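Local structure of sensory box/response regulator (5YRP) at residues 146-151 against 169-174. The protein is a sensory box/response regulator protein whose EAL domain holds a magnesium ion. Residues are numbered along the deposited sequence; the frame is centred on the assembly and turned at random.
Sequences IDDFGT and IDRSFV. With MG (magnesium ion), chain C.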
loop_
_atom_site.group_PDB
_atom_site.type_symbol
_atom_site.label_atom_id
_atom_site.label_comp_id
_atom_site.label_asym_id
_atom_site.label_seq_id
_atom_site.Cartn_x
_atom_site.Cartn_y
_atom_site.Cartn_z
ATOM N N ILE A 146 -1.654 -4.103 -12.614
ATOM C CA ILE A 146 -0.811 -3.533 -11.570
ATOM C C ILE A 146 -0.041 -4.645 -10.852
ATOM O O ILE A 146 -0.570 -5.392 -10.024
ATOM C CB ILE A 146 -1.623 -2.694 -10.569
ATOM C CG1 ILE A 146 -2.220 -1.462 -11.268
ATOM C CG2 ILE A 146 -0.763 -2.268 -9.382
ATOM C CD1 ILE A 146 -1.211 -0.450 -11.785
ATOM N N ASP A 147 1.230 -4.699 -11.215
ATOM C CA ASP A 147 2.237 -5.647 -10.771
ATOM C C ASP A 147 2.740 -5.297 -9.391
ATOM O O ASP A 147 2.754 -4.116 -9.029
ATOM C CB ASP A 147 3.429 -5.458 -11.717
ATOM C CG ASP A 147 4.141 -6.730 -12.058
ATOM O OD1 ASP A 147 5.117 -6.636 -12.836
ATOM O OD2 ASP A 147 3.753 -7.817 -11.578
ATOM N N ASP A 148 3.200 -6.294 -8.638
ATOM C CA ASP A 148 3.879 -6.027 -7.370
ATOM C C ASP A 148 3.102 -4.994 -6.556
ATOM O O ASP A 148 3.611 -3.915 -6.229
ATOM C CB ASP A 148 5.306 -5.518 -7.636
ATOM C CG ASP A 148 6.236 -6.605 -8.144
ATOM O OD1 ASP A 148 5.889 -7.804 -8.059
ATOM O OD2 ASP A 148 7.331 -6.254 -8.631
ATOM N N PHE A 149 1.850 -5.325 -6.264
ATOM C CA PHE A 149 0.959 -4.412 -5.554
ATOM C C PHE A 149 1.151 -4.501 -4.046
ATOM O O PHE A 149 1.171 -5.592 -3.485
ATOM C CB PHE A 149 -0.492 -4.722 -5.897
ATOM C CG PHE A 149 -1.475 -3.829 -5.201
ATOM C CD1 PHE A 149 -1.763 -2.573 -5.704
ATOM C CD2 PHE A 149 -2.107 -4.241 -4.040
ATOM C CE1 PHE A 149 -2.670 -1.743 -5.063
ATOM C CE2 PHE A 149 -3.013 -3.419 -3.394
ATOM C CZ PHE A 149 -3.294 -2.166 -3.904
ATOM N N GLY A 150 1.258 -3.343 -3.398
ATOM C CA GLY A 150 1.521 -3.259 -1.961
ATOM C C GLY A 150 2.995 -3.251 -1.600
ATOM O O GLY A 150 3.340 -3.208 -0.419
ATOM N N THR A 151 3.863 -3.288 -2.611
ATOM C CA THR A 151 5.312 -3.297 -2.397
ATOM C C THR A 151 5.944 -1.956 -2.709
ATOM O O THR A 151 6.833 -1.509 -1.994
ATOM C CB THR A 151 6.010 -4.328 -3.288
ATOM O OG1 THR A 151 5.702 -4.058 -4.659
ATOM C CG2 THR A 151 5.576 -5.733 -2.925
ATOM N N ILE A 169 -1.290 -10.076 -7.052
ATOM C CA ILE A 169 -0.867 -10.293 -5.671
ATOM C C ILE A 169 0.624 -10.616 -5.667
ATOM O O ILE A 169 1.030 -11.675 -6.141
ATOM C CB ILE A 169 -1.646 -11.446 -5.005
ATOM C CG1 ILE A 169 -3.154 -11.202 -5.116
ATOM C CG2 ILE A 169 -1.234 -11.591 -3.545
ATOM C CD1 ILE A 169 -4.009 -12.345 -4.610
ATOM N N ASP A 170 1.427 -9.705 -5.124
ATOM C CA ASP A 170 2.893 -9.825 -5.125
ATOM C C ASP A 170 3.397 -11.155 -4.548
ATOM O O ASP A 170 2.744 -11.766 -3.699
ATOM C CB ASP A 170 3.509 -8.656 -4.347
ATOM C CG ASP A 170 5.026 -8.647 -4.399
ATOM O OD1 ASP A 170 5.585 -8.177 -5.410
ATOM O OD2 ASP A 170 5.662 -9.093 -3.417
ATOM N N ARG A 171 4.568 -11.580 -5.022
ATOM C CA ARG A 171 5.211 -12.827 -4.587
ATOM C C ARG A 171 5.358 -12.951 -3.070
ATOM O O ARG A 171 5.191 -14.038 -2.527
ATOM C CB ARG A 171 6.594 -12.974 -5.243
ATOM C CG ARG A 171 6.550 -13.132 -6.756
ATOM C CD ARG A 171 7.890 -13.550 -7.348
ATOM N NE ARG A 171 7.777 -13.850 -8.783
ATOM C CZ ARG A 171 7.702 -12.937 -9.758
ATOM N NH1 ARG A 171 7.598 -13.331 -11.025
ATOM N NH2 ARG A 171 7.727 -11.636 -9.488
ATOM N N SER A 172 5.665 -11.841 -2.401
ATOM C CA SER A 172 5.921 -11.834 -0.957
ATOM C C SER A 172 4.721 -12.307 -0.134
ATOM O O SER A 172 4.879 -13.051 0.838
ATOM C CB SER A 172 6.341 -10.436 -0.504
ATOM O OG SER A 172 5.355 -9.479 -0.838
ATOM N N PHE A 173 3.525 -11.884 -0.535
ATOM C CA PHE A 173 2.293 -12.252 0.178
ATOM C C PHE A 173 1.814 -13.664 -0.154
ATOM O O PHE A 173 0.967 -14.214 0.544
ATOM C CB PHE A 173 1.172 -11.256 -0.130
ATOM C CG PHE A 173 1.593 -9.818 -0.021
ATOM C CD1 PHE A 173 2.320 -9.373 1.076
ATOM C CD2 PHE A 173 1.267 -8.914 -1.013
ATOM C CE1 PHE A 173 2.714 -8.053 1.176
ATOM C CE2 PHE A 173 1.654 -7.593 -0.916
ATOM C CZ PHE A 173 2.376 -7.162 0.180
ATOM N N VAL A 174 2.341 -14.231 -1.232
ATOM C CA VAL A 174 1.970 -15.566 -1.677
ATOM C C VAL A 174 2.991 -16.617 -1.242
ATOM O O VAL A 174 2.624 -17.738 -0.912
ATOM C CB VAL A 174 1.808 -15.582 -3.205
ATOM C CG1 VAL A 174 1.444 -16.965 -3.710
ATOM C CG2 VAL A 174 0.738 -14.587 -3.619
HETATM MG MG MG C . 5.376 -8.840 -13.464
#
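Asp148 and Asp170 bring the two backbones closest, with their CA atoms 4.5 Å apart. Here, in the TIM-barrel-like fold of EAL domains, strand 142-149, running into the DDFGTG motif, meets the chain leaving the neighbouring parallel strand 166-169. Asp170 is the N-cap of helix 171-175. Its CG lies anti to the backbone N (chi1 -175°), and its carboxylate reaches both the helix start and the loop. Asp170 OD2 accepts from Ser172 N at 2.9 Å, the capping bond, and also from Ser172 OG. Thr151 crosses this side chain at about a right angle, its CG2 methyl 3.3 Å from Asp170 CG. Thr151 OG1 turns back to donate to Asp148 O, from above the carbonyl plane. The carboxylates of Asp148 and Asp170 are turned 71° from each other. Glu204 lies close to Asp148. Asp147 OD1 lies 2.3 Å from the magnesium ion and Asp147 OD2 2.7 Å from it; Glu25, Asn85 and Glu117 complete the site. Gly150 O accepts from Ser157 OG of the second subunit. Ser172 OG sits over the centre of one face of the Phe173 ring, while Phe149 O meets the ring edge in plane, 3.3 Å from Phe173 CE2.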